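Local coordinates for cytoplasmic protein (PDB 7LPO), which probably hydrolyses the beta-glucosidic bond of steryl glucosides, as a sterylglucosidase of glycoside hydrolase family 5, at residues P157-Y162 and Q237-D242. Numbering follows the deposited sequence.
Sequences PLWTLY and QDHFID
Trp159 and His239 carry the contact between 157-162, on the short helix 159-163, and 237-242, on helix 232-254, by themselves, as a T-shaped (edge-to-face) aromatic pair. The six-membered ring of Trp159 turns its edge toward the imidazole face of His239; the centroids lie 5.5 Å apart and the planes meet at 74°. The outermost indole carbon does the touching: Trp159 CH2 is 4.0 Å from His239 CD2, with His239 CG equally near and His239 CB 4.1 Å from the same carbon. With CG lodged between the backbone N and the carbonyl carbon (chi1 56°), the six-membered ring of the indole reaches His239.

Both segments belong to the long excursion between the parallel strands 137-143 and 263-267 of the family's TIM barrel, and helix 232-254 leads back into the second of these strands.

Nonpolar packing also backs the indole within its own segment: Pro157 CG lies 3.3 Å above the ring plane and Thr160 CG2 3.8 Å above it, both on one face and toward the rim. Helix 105-109 adds Trp105 and Glu109 against His239.

Hydrogen bonds fix polar atoms of both rings. Trp159 NE1 bonds to Glu109 O, and His239 ND1 to Phe235 O one turn earlier in its helix. Pro157 O accepts from both Thr160 N (3.0 Å) and Thr160 OG1 (2.8 Å), tying Thr160 back to Pro157.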
loop_
_atom_site.group_PDB
_atom_site.type_symbol
_atom_site.label_atom_id
_atom_site.label_comp_id
_atom_site.label_asym_id
_atom_site.label_seq_id
_atom_site.Cartn_x
_atom_site.Cartn_y
_atom_site.Cartn_z
ATOM N N PRO A 157 -12.903 -6.169 10.793
ATOM C CA PRO A 157 -14.279 -6.678 10.779
ATOM C C PRO A 157 -15.236 -5.727 11.479
ATOM O O PRO A 157 -14.858 -4.951 12.358
ATOM C CB PRO A 157 -14.182 -8.023 11.512
ATOM C CG PRO A 157 -12.932 -7.945 12.325
ATOM C CD PRO A 157 -11.990 -7.032 11.565
ATOM N N LEU A 158 -16.503 -5.809 11.073
ATOM C CA LEU A 158 -17.516 -4.884 11.572
ATOM C C LEU A 158 -17.613 -4.892 13.094
ATOM O O LEU A 158 -17.932 -3.860 13.699
ATOM C CB LEU A 158 -18.873 -5.233 10.960
ATOM C CG LEU A 158 -20.110 -4.503 11.474
ATOM C CD1 LEU A 158 -20.083 -3.033 11.093
ATOM C CD2 LEU A 158 -21.347 -5.187 10.904
ATOM N N TRP A 159 -17.348 -6.028 13.733
ATOM C CA TRP A 159 -17.539 -6.057 15.173
ATOM C C TRP A 159 -16.535 -5.183 15.916
ATOM O O TRP A 159 -16.764 -4.890 17.094
ATOM C CB TRP A 159 -17.495 -7.496 15.698
ATOM C CG TRP A 159 -16.262 -8.316 15.395
ATOM C CD1 TRP A 159 -16.140 -9.280 14.444
ATOM C CD2 TRP A 159 -15.009 -8.277 16.087
ATOM N NE1 TRP A 159 -14.888 -9.842 14.490
ATOM C CE2 TRP A 159 -14.173 -9.241 15.491
ATOM C CE3 TRP A 159 -14.516 -7.523 17.154
ATOM C CZ2 TRP A 159 -12.870 -9.463 15.916
ATOM C CZ3 TRP A 159 -13.221 -7.744 17.576
ATOM C CH2 TRP A 159 -12.410 -8.705 16.958
ATOM N N THR A 160 -15.447 -4.741 15.268
ATOM C CA THR A 160 -14.526 -3.839 15.960
ATOM C C THR A 160 -15.171 -2.484 16.222
ATOM O O THR A 160 -14.867 -1.838 17.230
ATOM C CB THR A 160 -13.219 -3.646 15.174
ATOM O OG1 THR A 160 -13.491 -3.095 13.873
ATOM C CG2 THR A 160 -12.477 -4.970 15.046
ATOM N N LEU A 161 -16.053 -2.034 15.328
ATOM C CA LEU A 161 -16.785 -0.792 15.573
ATOM C C LEU A 161 -17.627 -0.890 16.842
ATOM O O LEU A 161 -17.628 0.022 17.680
ATOM C CB LEU A 161 -17.678 -0.465 14.378
ATOM C CG LEU A 161 -17.040 0.274 13.207
ATOM C CD1 LEU A 161 -16.040 -0.629 12.536
ATOM C CD2 LEU A 161 -18.099 0.727 12.212
ATOM N N TYR A 162 -18.383 -1.979 16.978
ATOM C CA TYR A 162 -19.173 -2.179 18.185
ATOM C C TYR A 162 -18.281 -2.262 19.412
ATOM O O TYR A 162 -18.610 -1.703 20.462
ATOM C CB TYR A 162 -20.011 -3.441 18.042
ATOM C CG TYR A 162 -21.164 -3.296 17.103
ATOM C CD1 TYR A 162 -22.280 -2.552 17.460
ATOM C CD2 TYR A 162 -21.147 -3.893 15.862
ATOM C CE1 TYR A 162 -23.348 -2.422 16.618
ATOM C CE2 TYR A 162 -22.220 -3.769 15.007
ATOM C CZ TYR A 162 -23.318 -3.037 15.396
ATOM O OH TYR A 162 -24.386 -2.913 14.547
ATOM N N GLN A 237 -5.458 -4.647 19.440
ATOM C CA GLN A 237 -4.162 -5.070 18.913
ATOM C C GLN A 237 -3.986 -6.581 19.032
ATOM O O GLN A 237 -3.484 -7.227 18.106
ATOM C CB GLN A 237 -3.015 -4.348 19.634
ATOM C CG GLN A 237 -2.861 -2.879 19.274
ATOM C CD GLN A 237 -1.459 -2.332 19.558
ATOM O OE1 GLN A 237 -0.449 -3.015 19.353
ATOM N NE2 GLN A 237 -1.397 -1.083 20.013
ATOM N N ASP A 238 -4.391 -7.167 20.165
ATOM C CA ASP A 238 -4.225 -8.608 20.354
ATOM C C ASP A 238 -5.060 -9.402 19.356
ATOM O O ASP A 238 -4.623 -10.447 18.863
ATOM C CB ASP A 238 -4.603 -9.012 21.783
ATOM C CG ASP A 238 -3.574 -8.586 22.811
ATOM O OD1 ASP A 238 -2.524 -8.033 22.431
ATOM O OD2 ASP A 238 -3.822 -8.795 24.016
ATOM N N HIS A 239 -6.281 -8.951 19.063
ATOM C CA HIS A 239 -7.096 -9.697 18.105
ATOM C C HIS A 239 -6.526 -9.573 16.693
ATOM O O HIS A 239 -6.525 -10.544 15.927
ATOM C CB HIS A 239 -8.556 -9.225 18.158
ATOM C CG HIS A 239 -9.350 -9.852 19.265
ATOM N ND1 HIS A 239 -9.399 -9.324 20.538
ATOM C CD2 HIS A 239 -10.116 -10.972 19.296
ATOM C CE1 HIS A 239 -10.162 -10.088 21.303
ATOM N NE2 HIS A 239 -10.604 -11.099 20.576
ATOM N N PHE A 240 -5.996 -8.398 16.340
ATOM C CA PHE A 240 -5.405 -8.234 15.012
ATOM C C PHE A 240 -4.138 -9.072 14.870
ATOM O O PHE A 240 -3.943 -9.764 13.865
ATOM C CB PHE A 240 -5.105 -6.755 14.748
ATOM C CG PHE A 240 -4.234 -6.520 13.544
ATOM C CD1 PHE A 240 -4.736 -6.690 12.264
ATOM C CD2 PHE A 240 -2.913 -6.148 13.694
ATOM C CE1 PHE A 240 -3.926 -6.487 11.156
ATOM C CE2 PHE A 240 -2.111 -5.942 12.603
ATOM C CZ PHE A 240 -2.614 -6.104 11.330
ATOM N N ILE A 241 -3.265 -9.021 15.876
ATOM C CA ILE A 241 -2.027 -9.792 15.843
ATOM C C ILE A 241 -2.323 -11.287 15.893
ATOM O O ILE A 241 -1.655 -12.086 15.225
ATOM C CB ILE A 241 -1.107 -9.337 16.996
ATOM C CG1 ILE A 241 -0.685 -7.879 16.758
ATOM C CG2 ILE A 241 0.109 -10.246 17.120
ATOM C CD1 ILE A 241 0.083 -7.237 17.902
ATOM N N ASP A 242 -3.339 -11.686 16.664
ATOM C CA ASP A 242 -3.729 -13.095 16.694
ATOM C C ASP A 242 -4.246 -13.551 15.337
ATOM O O ASP A 242 -3.961 -14.670 14.902
ATOM C CB ASP A 242 -4.806 -13.333 17.755
ATOM C CG ASP A 242 -4.242 -13.439 19.163
ATOM O OD1 ASP A 242 -3.012 -13.278 19.335
ATOM O OD2 ASP A 242 -5.045 -13.670 20.106
#